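Ditrans,polycis-undecaprenyl-diphosphate synthase ((2E,6E)-farnesyl-diphosphate specific) (Acinetobacter baumannii, PDB 6ACS) probably catalyses the sequential condensation of eight isopentenyl diphosphates with farnesyl diphosphate, giving undecaprenyl diphosphate, the precursor of the lipid carrier used in cell-wall synthesis. Local coordinates at residues Y7-H12 and V50-R55; V46-K51 and E220-L225; L80-I85 and P109-A114; L99-D104 and E117-Q122. One frame throughout, in Å; residues are numbered along the deposited sequence. Where two conformers were deposited one is given.

Interaction 1. Residues Y7-H12 and V50-R55; sequences YHLPQH and VKTGVR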
loop_
_atom_site.group_PDB
_atom_site.type_symbol
_atom_site.label_atom_id
_atom_site.label_comp_id
_atom_site.label_asym_id
_atom_site.label_seq_id
_atom_site.Cartn_x
_atom_site.Cartn_y
_atom_site.Cartn_z
ATOM N N TYR B 7 2.756 -1.745 26.183
ATOM C CA TYR B 7 1.534 -1.695 25.392
ATOM C C TYR B 7 1.672 -0.626 24.313
ATOM O O TYR B 7 1.990 0.529 24.616
ATOM C CB TYR B 7 0.305 -1.416 26.248
ATOM C CG TYR B 7 -0.927 -2.021 25.623
ATOM C CD1 TYR B 7 -1.635 -1.372 24.610
ATOM C CD2 TYR B 7 -1.345 -3.287 26.014
ATOM C CE1 TYR B 7 -2.748 -1.981 24.021
ATOM C CE2 TYR B 7 -2.444 -3.892 25.446
ATOM C CZ TYR B 7 -3.143 -3.238 24.453
ATOM O OH TYR B 7 -4.247 -3.861 23.917
ATOM N N HIS B 8 1.389 -0.996 23.072
ATOM C CA HIS B 8 1.614 -0.121 21.925
ATOM C C HIS B 8 0.276 0.243 21.313
ATOM O O HIS B 8 -0.476 -0.638 20.892
ATOM C CB HIS B 8 2.481 -0.817 20.879
ATOM C CG HIS B 8 3.776 -1.322 21.425
ATOM N ND1 HIS B 8 4.764 -0.477 21.883
ATOM C CD2 HIS B 8 4.232 -2.581 21.622
ATOM C CE1 HIS B 8 5.782 -1.197 22.324
ATOM N NE2 HIS B 8 5.484 -2.475 22.178
ATOM N N LEU B 9 -0.054 1.523 21.350
ATOM C CA LEU B 9 -1.266 2.079 20.765
ATOM C C LEU B 9 -0.962 2.677 19.400
ATOM O O LEU B 9 0.090 3.301 19.220
ATOM C CB LEU B 9 -1.866 3.151 21.665
ATOM C CG LEU B 9 -2.643 2.588 22.857
ATOM C CD1 LEU B 9 -2.808 3.649 23.923
ATOM C CD2 LEU B 9 -4.006 2.096 22.366
ATOM N N PRO B 10 -1.831 2.514 18.412
ATOM C CA PRO B 10 -1.587 3.164 17.115
ATOM C C PRO B 10 -1.799 4.667 17.211
ATOM O O PRO B 10 -2.654 5.149 17.963
ATOM C CB PRO B 10 -2.624 2.520 16.185
ATOM C CG PRO B 10 -3.745 2.120 17.099
ATOM C CD PRO B 10 -3.101 1.772 18.448
ATOM N N GLN B 11 -1.016 5.414 16.414
ATOM C CA GLN B 11 -1.244 6.854 16.308
ATOM C C GLN B 11 -2.351 7.178 15.318
ATOM O O GLN B 11 -3.026 8.207 15.443
ATOM C CB GLN B 11 0.028 7.577 15.847
ATOM C CG GLN B 11 1.303 7.125 16.532
ATOM C CD GLN B 11 2.103 8.280 17.103
ATOM O OE1 GLN B 11 2.932 8.089 17.998
ATOM N NE2 GLN B 11 1.859 9.484 16.597
ATOM N N HIS B 12 -2.517 6.333 14.313
ATOM C CA HIS B 12 -3.456 6.588 13.231
ATOM C C HIS B 12 -4.055 5.250 12.811
ATOM O O HIS B 12 -3.342 4.324 12.391
ATOM C CB HIS B 12 -2.739 7.300 12.080
ATOM C CG HIS B 12 -3.633 7.754 10.964
ATOM N ND1 HIS B 12 -3.162 8.543 9.937
ATOM C CD2 HIS B 12 -4.943 7.523 10.691
ATOM C CE1 HIS B 12 -4.143 8.786 9.080
ATOM N NE2 HIS B 12 -5.230 8.171 9.508
ATOM N N VAL B 50 -10.599 8.403 21.009
ATOM C CA VAL B 50 -10.327 9.603 21.796
ATOM C C VAL B 50 -9.867 9.231 23.200
ATOM O O VAL B 50 -8.911 9.813 23.731
ATOM C CB VAL B 50 -11.580 10.496 21.857
ATOM C CG1 VAL B 50 -11.448 11.497 22.993
ATOM C CG2 VAL B 50 -11.805 11.204 20.538
ATOM N N LYS B 51 -10.506 8.223 23.807
ATOM C CA LYS B 51 -10.156 7.833 25.176
ATOM C C LYS B 51 -8.778 7.186 25.273
ATOM O O LYS B 51 -8.188 7.162 26.363
ATOM C CB LYS B 51 -11.222 6.891 25.738
ATOM C CG LYS B 51 -12.552 7.589 25.983
ATOM C CD LYS B 51 -13.618 6.621 26.435
ATOM C CE LYS B 51 -13.443 6.236 27.889
ATOM N NZ LYS B 51 -14.606 5.441 28.388
ATOM N N THR B 52 -8.300 6.558 24.199
ATOM C CA THR B 52 -7.000 5.896 24.220
ATOM C C THR B 52 -5.870 6.761 23.673
ATOM O O THR B 52 -4.720 6.309 23.637
ATOM C CB THR B 52 -7.070 4.558 23.477
ATOM O OG1 THR B 52 -7.543 4.771 22.141
ATOM C CG2 THR B 52 -8.027 3.634 24.191
ATOM N N GLY B 53 -6.164 7.944 23.158
ATOM C CA GLY B 53 -5.101 8.807 22.714
ATOM C C GLY B 53 -4.708 8.632 21.265
ATOM O O GLY B 53 -3.671 9.159 20.863
ATOM N N VAL B 54 -5.504 7.910 20.476
ATOM C CA VAL B 54 -5.260 7.827 19.037
ATOM C C VAL B 54 -5.347 9.228 18.447
ATOM O O VAL B 54 -6.281 9.979 18.739
ATOM C CB VAL B 54 -6.282 6.884 18.385
ATOM C CG1 VAL B 54 -6.116 6.862 16.853
ATOM C CG2 VAL B 54 -6.169 5.484 18.951
ATOM N N ARG B 55 -4.369 9.594 17.620
ATOM C CA ARG B 55 -4.333 10.952 17.085
ATOM C C ARG B 55 -5.189 11.138 15.837
ATOM O O ARG B 55 -5.605 12.267 15.543
ATOM C CB ARG B 55 -2.896 11.354 16.755
ATOM C CG ARG B 55 -2.006 11.414 17.981
ATOM C CD ARG B 55 -0.634 11.948 17.640
ATOM N NE ARG B 55 0.042 12.482 18.820
ATOM C CZ ARG B 55 -0.101 13.727 19.268
ATOM N NH1 ARG B 55 -0.906 14.577 18.638
ATOM N NH2 ARG B 55 0.559 14.124 20.350
#
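Q11, V54 and R55 carry this contact, in which the approach to strand 12-17 meets the turn leading from helix 42-52 into strand 56-61. The backbone O of Q11 takes the N-H of R55 at 2.9 Å (N to O); the bond is bent, 131° at the hydrogen, with the donor tilted from the carbonyl plane. Beyond it the two long side chains run side by side in the same direction. NE2 of Q11 lies 3.7 Å from CD of R55, and the amide and guanidinium planes are only 27° apart; long polar chains suit this rim, where Q244 and E248 of helix 239-252 also touch Q11. V54 straddles two carbonyls: CG1 is 3.7 Å from the O of Q11, and CG2 is 3.7 Å from the O of P10. A branched, buried valine covers this backbone without needing a polar partner. Further out, L9 crosses T52 at about a right angle, CD1 coming 3.3 Å from the O of T52. The chain leaves helix 42-52 at G53, whose positive phi belongs to a Schellman motif. No ion pair crosses between the segments, so their one polar tie, backbone to backbone, is independent of side-chain charge; the rest is van der Waals contact.

Interaction 2. Residues V46-K51 and E220-L225; sequences VEHCVK and EFDHAL. With IPA (isopropyl alcohol), chain G.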
loop_
_atom_site.group_PDB
_atom_site.type_symbol
_atom_site.label_atom_id
_atom_site.label_comp_id
_atom_site.label_asym_id
_atom_site.label_seq_id
_atom_site.Cartn_x
_atom_site.Cartn_y
_atom_site.Cartn_z
ATOM N N VAL B 46 -15.064 5.865 17.514
ATOM C CA VAL B 46 -14.504 7.204 17.643
ATOM C C VAL B 46 -14.214 7.523 19.104
ATOM O O VAL B 46 -13.145 8.052 19.452
ATOM C CB VAL B 46 -15.465 8.233 17.024
ATOM C CG1 VAL B 46 -15.001 9.632 17.344
ATOM C CG2 VAL B 46 -15.592 8.003 15.513
ATOM N N GLU B 47 -15.184 7.237 19.979
ATOM C CA GLU B 47 -14.997 7.532 21.401
ATOM C C GLU B 47 -13.862 6.712 22.008
ATOM O O GLU B 47 -13.108 7.216 22.853
ATOM C CB GLU B 47 -16.306 7.314 22.167
ATOM C CG GLU B 47 -17.399 8.269 21.660
ATOM C CD GLU B 47 -18.785 7.990 22.213
ATOM O OE1 GLU B 47 -18.888 7.439 23.324
ATOM O OE2 GLU B 47 -19.774 8.332 21.525
ATOM N N HIS B 48 -13.698 5.458 21.576
ATOM C CA HIS B 48 -12.582 4.680 22.103
ATOM C C HIS B 48 -11.251 5.263 21.638
ATOM O O HIS B 48 -10.275 5.304 22.403
ATOM C CB HIS B 48 -12.706 3.211 21.692
ATOM C CG HIS B 48 -11.735 2.315 22.398
ATOM N ND1 HIS B 48 -11.815 2.053 23.749
ATOM C CD2 HIS B 48 -10.644 1.650 21.950
ATOM C CE1 HIS B 48 -10.833 1.236 24.096
ATOM N NE2 HIS B 48 -10.105 0.981 23.025
ATOM N N CYS B 49 -11.191 5.714 20.381
ATOM C CA CYS B 49 -9.959 6.328 19.894
ATOM C C CYS B 49 -9.608 7.556 20.724
ATOM O O CYS B 49 -8.445 7.756 21.087
ATOM C CB CYS B 49 -10.092 6.690 18.413
ATOM S SG CYS B 49 -10.070 5.230 17.335
ATOM N N VAL B 50 -10.599 8.403 21.009
ATOM C CA VAL B 50 -10.327 9.603 21.796
ATOM C C VAL B 50 -9.867 9.231 23.200
ATOM O O VAL B 50 -8.911 9.813 23.731
ATOM C CB VAL B 50 -11.580 10.496 21.857
ATOM C CG1 VAL B 50 -11.448 11.497 22.993
ATOM C CG2 VAL B 50 -11.805 11.204 20.538
ATOM N N LYS B 51 -10.506 8.223 23.807
ATOM C CA LYS B 51 -10.156 7.833 25.176
ATOM C C LYS B 51 -8.778 7.186 25.273
ATOM O O LYS B 51 -8.188 7.162 26.363
ATOM C CB LYS B 51 -11.222 6.891 25.738
ATOM C CG LYS B 51 -12.552 7.589 25.983
ATOM C CD LYS B 51 -13.618 6.621 26.435
ATOM C CE LYS B 51 -13.443 6.236 27.889
ATOM N NZ LYS B 51 -14.606 5.441 28.388
ATOM N N GLU B 220 -14.850 -5.758 19.456
ATOM C CA GLU B 220 -13.942 -6.282 18.441
ATOM C C GLU B 220 -12.876 -5.265 18.081
ATOM O O GLU B 220 -11.738 -5.645 17.769
ATOM C CB GLU B 220 -14.679 -6.731 17.173
ATOM C CG GLU B 220 -13.681 -7.397 16.203
ATOM C CD GLU B 220 -14.306 -8.153 15.041
ATOM O OE1 GLU B 220 -13.546 -8.757 14.258
ATOM O OE2 GLU B 220 -15.542 -8.160 14.919
ATOM N N PHE B 221 -13.215 -3.977 18.120
ATOM C CA PHE B 221 -12.192 -2.947 17.935
ATOM C C PHE B 221 -11.115 -3.038 19.011
ATOM O O PHE B 221 -9.917 -2.910 18.713
ATOM C CB PHE B 221 -12.854 -1.565 17.914
ATOM C CG PHE B 221 -11.909 -0.438 17.612
ATOM C CD1 PHE B 221 -11.334 -0.330 16.355
ATOM C CD2 PHE B 221 -11.651 0.544 18.551
ATOM C CE1 PHE B 221 -10.462 0.722 16.055
ATOM C CE2 PHE B 221 -10.802 1.611 18.267
ATOM C CZ PHE B 221 -10.195 1.693 17.008
ATOM N N ASP B 222 -11.522 -3.255 20.274
ATOM C CA ASP B 222 -10.554 -3.438 21.354
ATOM C C ASP B 222 -9.667 -4.637 21.075
ATOM O O ASP B 222 -8.454 -4.607 21.331
ATOM C CB ASP B 222 -11.261 -3.664 22.698
ATOM C CG ASP B 222 -12.058 -2.455 23.188
ATOM O OD1 ASP B 222 -11.824 -1.323 22.723
ATOM O OD2 ASP B 222 -12.948 -2.674 24.047
ATOM N N HIS B 223 -10.266 -5.725 20.587
ATOM C CA HIS B 223 -9.473 -6.894 20.225
ATOM C C HIS B 223 -8.466 -6.555 19.128
ATOM O O HIS B 223 -7.312 -6.994 19.180
ATOM C CB HIS B 223 -10.399 -8.033 19.792
ATOM C CG HIS B 223 -9.686 -9.211 19.196
ATOM N ND1 HIS B 223 -8.915 -10.075 19.942
ATOM C CD2 HIS B 223 -9.621 -9.658 17.919
ATOM C CE1 HIS B 223 -8.410 -11.008 19.154
ATOM N NE2 HIS B 223 -8.820 -10.774 17.918
ATOM N N ALA B 224 -8.892 -5.797 18.113
ATOM C CA ALA B 224 -7.975 -5.450 17.027
ATOM C C ALA B 224 -6.802 -4.624 17.549
ATOM O O ALA B 224 -5.655 -4.832 17.132
ATOM C CB ALA B 224 -8.712 -4.679 15.928
ATOM N N LEU B 225 -7.075 -3.678 18.451
ATOM C CA LEU B 225 -5.994 -2.892 19.052
ATOM C C LEU B 225 -5.059 -3.780 19.864
ATOM O O LEU B 225 -3.837 -3.576 19.865
ATOM C CB LEU B 225 -6.571 -1.769 19.914
ATOM C CG LEU B 225 -7.353 -0.688 19.171
ATOM C CD1 LEU B 225 -7.946 0.334 20.141
ATOM C CD2 LEU B 225 -6.424 0.022 18.238
HETATM C C1 IPA G . -6.039 -11.918 15.192
HETATM C C2 IPA G . -7.218 -12.143 14.255
HETATM C C3 IPA G . -6.911 -11.536 12.890
HETATM O O2 IPA G . -8.368 -11.543 14.811
#
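The backbone O of H48 accepts the hydroxyl of T52 one turn on, while its imidazole reaches across to D222, F221 and L225 of helix 218-235, with CG anti to the backbone N (chi1 -170°). OD1 of D222 lies over one face of the ring, 2.9 Å from NE2, too badly angled for a hydrogen bond. The two helices lie on the same side of the parallel alpha/beta sheet, their segment axes 11.2 Å apart and crossing at -42°, a spacing that large side chains must bridge. F221 does so beside H48: the rings meet rim to rim with planes at 85°, CE2 of F221 3.7 Å from CD2 of H48. CD1 of L225 reaches the same edge of the imidazole in its plane, 3.5 Å from CD2. C49, small and buried, where M129 of strand 129-134 also touches it, brings SG to 3.6 Å from CZ of F221, an oblique sulfur-aromatic contact, and F221 also rests on I185 of strand 183-186. On a side of helix 218-235 turned from this contact, NE2 of H223 is hydrogen-bonded to O2 of an isopropyl alcohol at 3.2 Å, probably from the crystallisation liquor, which Y207 also binds.

Interaction 3. Residues L80-I85 and P109-A114; sequences LLEETI and PSHLVA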
loop_
_atom_site.group_PDB
_atom_site.type_symbol
_atom_site.label_atom_id
_atom_site.label_comp_id
_atom_site.label_asym_id
_atom_site.label_seq_id
_atom_site.Cartn_x
_atom_site.Cartn_y
_atom_site.Cartn_z
ATOM N N LEU B 80 -27.739 11.161 2.817
ATOM C CA LEU B 80 -27.416 10.492 4.069
ATOM C C LEU B 80 -26.107 11.022 4.632
ATOM O O LEU B 80 -25.995 11.278 5.835
ATOM C CB LEU B 80 -27.346 8.983 3.848
ATOM C CG LEU B 80 -27.310 8.106 5.092
ATOM C CD1 LEU B 80 -28.490 8.419 6.007
ATOM C CD2 LEU B 80 -27.328 6.643 4.668
ATOM N N LEU B 81 -25.111 11.203 3.765
ATOM C CA LEU B 81 -23.837 11.767 4.198
ATOM C C LEU B 81 -24.021 13.165 4.773
ATOM O O LEU B 81 -23.473 13.485 5.835
ATOM C CB LEU B 81 -22.859 11.788 3.017
ATOM C CG LEU B 81 -21.490 12.412 3.253
ATOM C CD1 LEU B 81 -20.747 11.642 4.336
ATOM C CD2 LEU B 81 -20.689 12.414 1.950
ATOM N N GLU B 82 -24.808 14.004 4.097
ATOM C CA GLU B 82 -25.036 15.364 4.594
ATOM C C GLU B 82 -25.703 15.347 5.968
ATOM O O GLU B 82 -25.293 16.073 6.889
ATOM C CB GLU B 82 -25.885 16.153 3.597
ATOM C CG GLU B 82 -25.203 16.414 2.267
ATOM C CD GLU B 82 -26.150 16.986 1.226
ATOM O OE1 GLU B 82 -27.374 16.974 1.465
ATOM O OE2 GLU B 82 -25.669 17.448 0.169
ATOM N N GLU B 83 -26.743 14.525 6.122
ATOM C CA GLU B 83 -27.435 14.448 7.405
ATOM C C GLU B 83 -26.510 13.918 8.492
ATOM O O GLU B 83 -26.583 14.348 9.649
ATOM C CB GLU B 83 -28.675 13.564 7.279
ATOM C CG GLU B 83 -29.772 13.905 8.262
ATOM C CD GLU B 83 -30.995 14.474 7.574
ATOM O OE1 GLU B 83 -31.281 14.057 6.428
ATOM O OE2 GLU B 83 -31.665 15.342 8.175
ATOM N N THR B 84 -25.629 12.983 8.136
ATOM C CA THR B 84 -24.708 12.424 9.118
ATOM C C THR B 84 -23.665 13.451 9.552
ATOM O O THR B 84 -23.318 13.529 10.739
ATOM C CB THR B 84 -24.057 11.168 8.543
ATOM O OG1 THR B 84 -25.089 10.246 8.142
ATOM C CG2 THR B 84 -23.144 10.511 9.573
ATOM N N ILE B 85 -23.149 14.243 8.611
ATOM C CA ILE B 85 -22.232 15.320 8.984
ATOM C C ILE B 85 -22.922 16.277 9.951
ATOM O O ILE B 85 -22.348 16.683 10.980
ATOM C CB ILE B 85 -21.719 16.050 7.727
ATOM C CG1 ILE B 85 -20.894 15.097 6.852
ATOM C CG2 ILE B 85 -20.901 17.269 8.116
ATOM C CD1 ILE B 85 -20.533 15.676 5.515
ATOM N N PRO B 109 -22.027 17.401 -5.159
ATOM C CA PRO B 109 -23.009 18.492 -5.126
ATOM C C PRO B 109 -22.457 19.666 -4.332
ATOM O O PRO B 109 -21.785 19.491 -3.311
ATOM C CB PRO B 109 -24.224 17.865 -4.426
ATOM C CG PRO B 109 -24.028 16.383 -4.525
ATOM C CD PRO B 109 -22.544 16.159 -4.551
ATOM N N SER B 110 -22.754 20.875 -4.810
ATOM C CA SER B 110 -22.205 22.072 -4.181
ATOM C C SER B 110 -22.634 22.192 -2.723
ATOM O O SER B 110 -21.866 22.695 -1.894
ATOM C CB SER B 110 -22.604 23.316 -4.977
ATOM O OG SER B 110 -24.006 23.383 -5.152
ATOM N N HIS B 111 -23.846 21.740 -2.389
ATOM C CA HIS B 111 -24.308 21.830 -1.005
ATOM C C HIS B 111 -23.488 20.919 -0.094
ATOM O O HIS B 111 -23.179 21.284 1.048
ATOM C CB HIS B 111 -25.790 21.478 -0.922
ATOM C CG HIS B 111 -26.401 21.769 0.412
ATOM N ND1 HIS B 111 -26.720 23.050 0.817
ATOM C CD2 HIS B 111 -26.738 20.955 1.440
ATOM C CE1 HIS B 111 -27.239 23.009 2.031
ATOM N NE2 HIS B 111 -27.258 21.750 2.433
ATOM N N LEU B 112 -23.125 19.732 -0.586
ATOM C CA LEU B 112 -22.265 18.841 0.188
ATOM C C LEU B 112 -20.873 19.429 0.358
ATOM O O LEU B 112 -20.272 19.309 1.431
ATOM C CB LEU B 112 -22.173 17.470 -0.483
ATOM C CG LEU B 112 -21.188 16.475 0.154
ATOM C CD1 LEU B 112 -21.491 16.215 1.627
ATOM C CD2 LEU B 112 -21.151 15.176 -0.625
ATOM N N VAL B 113 -20.331 20.044 -0.697
ATOM C CA VAL B 113 -19.015 20.668 -0.594
ATOM C C VAL B 113 -19.035 21.777 0.449
ATOM O O VAL B 113 -18.133 21.881 1.293
ATOM C CB VAL B 113 -18.557 21.194 -1.965
ATOM C CG1 VAL B 113 -17.212 21.893 -1.826
ATOM C CG2 VAL B 113 -18.489 20.055 -2.970
ATOM N N ALA B 114 -20.068 22.622 0.406
ATOM C CA ALA B 114 -20.186 23.699 1.384
ATOM C C ALA B 114 -20.313 23.141 2.796
ATOM O O ALA B 114 -19.722 23.681 3.740
ATOM C CB ALA B 114 -21.381 24.591 1.038
#
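L112 is the tight part of this contact, set against L81, E82 and I85 of helix 71-95. A chi1 of 174° swings its CG away from the backbone N, and the branched end projects between them: CD2 lies 3.8 Å from CD2 of L81, and CD1 lies 4.0 Å from CD1 of I85, each pair of side chains crossing at about a right angle. The methylene CG of E82 adds a third wall, 3.8 Å from CD1 of L112, so even the acidic residue contributes hydrocarbon to the buried side. The E82 carboxylate marks the boundary: its extended chain carries it to the first turn of helix 110-123, where OE2 stands 3.5 Å from N of L112 and makes no hydrogen bond; an acid so close to a helix N-terminus is nonetheless probably favoured by the helix dipole. The looser side is the exposed H111, which presents only its ring edge to the same oxygen, CD2 to OE2 3.9 Å, and forms no bond across the contact. P109 occupies the N-cap position just before this turn. The segment axes lie 10.4 Å apart and only 23° from parallel, the near-parallel packing of neighbouring helices on one face of a parallel alpha/beta sheet, here joined in the chain through strand 97-102.

Interaction 4. Residues L99-D104 and E117-Q122; sequences LRFIGD and EDAEQQ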
loop_
_atom_site.group_PDB
_atom_site.type_symbol
_atom_site.label_atom_id
_atom_site.label_comp_id
_atom_site.label_asym_id
_atom_site.label_seq_id
_atom_site.Cartn_x
_atom_site.Cartn_y
_atom_site.Cartn_z
ATOM N N LEU B 99 -12.919 17.489 12.289
ATOM C CA LEU B 99 -13.426 16.744 11.147
ATOM C C LEU B 99 -12.694 17.155 9.875
ATOM O O LEU B 99 -12.462 18.345 9.632
ATOM C CB LEU B 99 -14.926 16.990 10.986
ATOM C CG LEU B 99 -15.735 16.073 10.076
ATOM C CD1 LEU B 99 -15.468 14.613 10.404
ATOM C CD2 LEU B 99 -17.207 16.400 10.232
ATOM N N ARG B 100 -12.346 16.161 9.054
ATOM C CA ARG B 100 -11.670 16.393 7.787
ATOM C C ARG B 100 -12.274 15.475 6.732
ATOM O O ARG B 100 -12.816 14.416 7.051
ATOM C CB ARG B 100 -10.162 16.137 7.941
ATOM C CG ARG B 100 -9.335 16.571 6.756
ATOM C CD ARG B 100 -7.847 16.273 6.941
ATOM N NE ARG B 100 -7.249 16.981 8.068
ATOM C CZ ARG B 100 -5.940 17.156 8.229
ATOM N NH1 ARG B 100 -5.091 16.681 7.324
ATOM N NH2 ARG B 100 -5.480 17.804 9.291
ATOM N N PHE B 101 -12.198 15.895 5.468
ATOM C CA PHE B 101 -12.676 15.073 4.368
ATOM C C PHE B 101 -11.564 14.945 3.340
ATOM O O PHE B 101 -10.840 15.913 3.083
ATOM C CB PHE B 101 -13.933 15.677 3.739
ATOM C CG PHE B 101 -15.037 15.874 4.725
ATOM C CD1 PHE B 101 -15.140 17.063 5.430
ATOM C CD2 PHE B 101 -15.926 14.841 5.001
ATOM C CE1 PHE B 101 -16.144 17.246 6.372
ATOM C CE2 PHE B 101 -16.944 15.012 5.950
ATOM C CZ PHE B 101 -17.044 16.215 6.631
ATOM N N ILE B 102 -11.393 13.738 2.799
ATOM C CA ILE B 102 -10.443 13.548 1.706
ATOM C C ILE B 102 -11.174 12.930 0.527
ATOM O O ILE B 102 -12.198 12.256 0.686
ATOM C CB ILE B 102 -9.231 12.677 2.087
ATOM C CG1 ILE B 102 -9.720 11.318 2.589
ATOM C CG2 ILE B 102 -8.354 13.406 3.125
ATOM C CD1 ILE B 102 -8.580 10.369 2.993
ATOM N N GLY B 103 -10.647 13.182 -0.666
ATOM C CA GLY B 103 -11.246 12.700 -1.890
ATOM C C GLY B 103 -11.485 13.821 -2.874
ATOM O O GLY B 103 -11.222 14.995 -2.613
ATOM N N ASP B 104 -11.988 13.429 -4.036
ATOM C CA ASP B 104 -12.261 14.342 -5.134
ATOM C C ASP B 104 -13.525 15.119 -4.821
ATOM O O ASP B 104 -14.580 14.523 -4.576
ATOM C CB ASP B 104 -12.404 13.526 -6.414
ATOM C CG ASP B 104 -12.521 14.372 -7.671
ATOM O OD1 ASP B 104 -12.610 15.621 -7.622
ATOM O OD2 ASP B 104 -12.515 13.736 -8.745
ATOM N N GLU B 117 -16.864 21.997 3.928
ATOM C CA GLU B 117 -16.037 23.142 4.304
ATOM C C GLU B 117 -16.463 23.709 5.654
ATOM O O GLU B 117 -15.617 24.032 6.505
ATOM C CB GLU B 117 -16.110 24.206 3.212
ATOM C CG GLU B 117 -15.508 23.726 1.916
ATOM C CD GLU B 117 -15.852 24.612 0.738
ATOM O OE1 GLU B 117 -16.807 25.415 0.837
ATOM O OE2 GLU B 117 -15.174 24.491 -0.300
ATOM N N ASP B 118 -17.774 23.815 5.873
ATOM C CA ASP B 118 -18.295 24.330 7.134
ATOM C C ASP B 118 -17.927 23.420 8.300
ATOM O O ASP B 118 -17.553 23.902 9.372
ATOM C CB ASP B 118 -19.813 24.496 7.038
ATOM C CG ASP B 118 -20.230 25.537 6.010
ATOM O OD1 ASP B 118 -19.379 26.353 5.593
ATOM O OD2 ASP B 118 -21.419 25.540 5.622
ATOM N N ALA B 119 -18.028 22.100 8.114
ATOM C CA ALA B 119 -17.678 21.175 9.187
ATOM C C ALA B 119 -16.197 21.265 9.529
ATOM O O ALA B 119 -15.815 21.260 10.715
ATOM C CB ALA B 119 -18.052 19.741 8.795
ATOM N N GLU B 120 -15.343 21.339 8.505
ATOM C CA GLU B 120 -13.913 21.450 8.774
ATOM C C GLU B 120 -13.594 22.730 9.534
ATOM O O GLU B 120 -12.855 22.695 10.526
ATOM C CB GLU B 120 -13.112 21.375 7.476
ATOM C CG GLU B 120 -13.117 19.998 6.832
ATOM C CD GLU B 120 -12.336 19.955 5.527
ATOM O OE1 GLU B 120 -12.199 21.022 4.894
ATOM O OE2 GLU B 120 -11.859 18.865 5.137
ATOM N N GLN B 121 -14.175 23.862 9.114
ATOM C CA GLN B 121 -13.890 25.125 9.793
ATOM C C GLN B 121 -14.472 25.155 11.201
ATOM O O GLN B 121 -13.847 25.690 12.123
ATOM C CB GLN B 121 -14.420 26.308 8.982
ATOM C CG GLN B 121 -13.714 26.534 7.655
ATOM C CD GLN B 121 -14.486 27.472 6.738
ATOM O OE1 GLN B 121 -15.509 28.043 7.131
ATOM N NE2 GLN B 121 -13.986 27.652 5.518
ATOM N N GLN B 122 -15.658 24.573 11.395
ATOM C CA GLN B 122 -16.279 24.591 12.711
ATOM C C GLN B 122 -15.512 23.733 13.703
ATOM O O GLN B 122 -15.566 23.997 14.907
ATOM C CB GLN B 122 -17.726 24.100 12.626
ATOM C CG GLN B 122 -18.721 25.079 12.031
ATOM C CD GLN B 122 -20.151 24.648 12.284
ATOM O OE1 GLN B 122 -20.535 24.375 13.422
ATOM N NE2 GLN B 122 -20.949 24.584 11.225
HETATM O O HOH W 1 -11.167 20.347 10.810
#
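E120 and F101 lie against each other with the carboxylate turned 37° from the phenyl plane, near the edge of the ring. The glutamate chain leaves the helix with CG beside the backbone N and then runs extended, which carries OE2 to the backbone of the strand. There it accepts the N-H of F101 at 3.0 Å (N to OE2), a fairly straight bond of 154° that uses the anti lone pair. The same OE2 forms a salt bridge with R105, whose NH2 also bonds the O of F101, so the carboxylate is held from two sources. This suits an outermost strand: R100 bonds to L131 and I133 of the neighbouring strand, while the edge-facing N-H of F101 needs another acceptor. The carbonyl of L99 faces the helix as well. CA of E120 approaches it in a C-H...O contact of 3.5 Å to O, and a water donates both to this O, at 2.7 Å, and to the O of E120. Deeper in, A119 lets the helix come close: its CB sits in the plane of the F101 ring, 4.0 Å from CE1. L99 also turns toward that CB, but two conformers make this contact uncertain. Segment 117-122 of helix 110-123 runs back at 141° to the strand, as expected of the return helix in a beta-alpha-beta crossover, here linking strand 97-102 to 129-134.

In the fold
Interactions 1 and 2 lie on one side of the molecule and share helix 42-52; P10 packs on L225, tying the N-terminal approach to helix 218-235. Interactions 3 and 4 share helix 110-123 and meet through I85, which touches both F101 and A119; their centres are about 10 Å apart, whereas those of interactions 1 and 3 are about 29 Å apart, on opposite sides of the chain's centre. Interaction 1 is only partly buried, while the others are mostly buried. The chemistry follows position: a backbone bond joins two loops leading into strands 12-17 and 56-61 in interaction 1, side chains alone bridge the helix pairs in 2 and 3, and a carboxylate serves the sheet edge in 4.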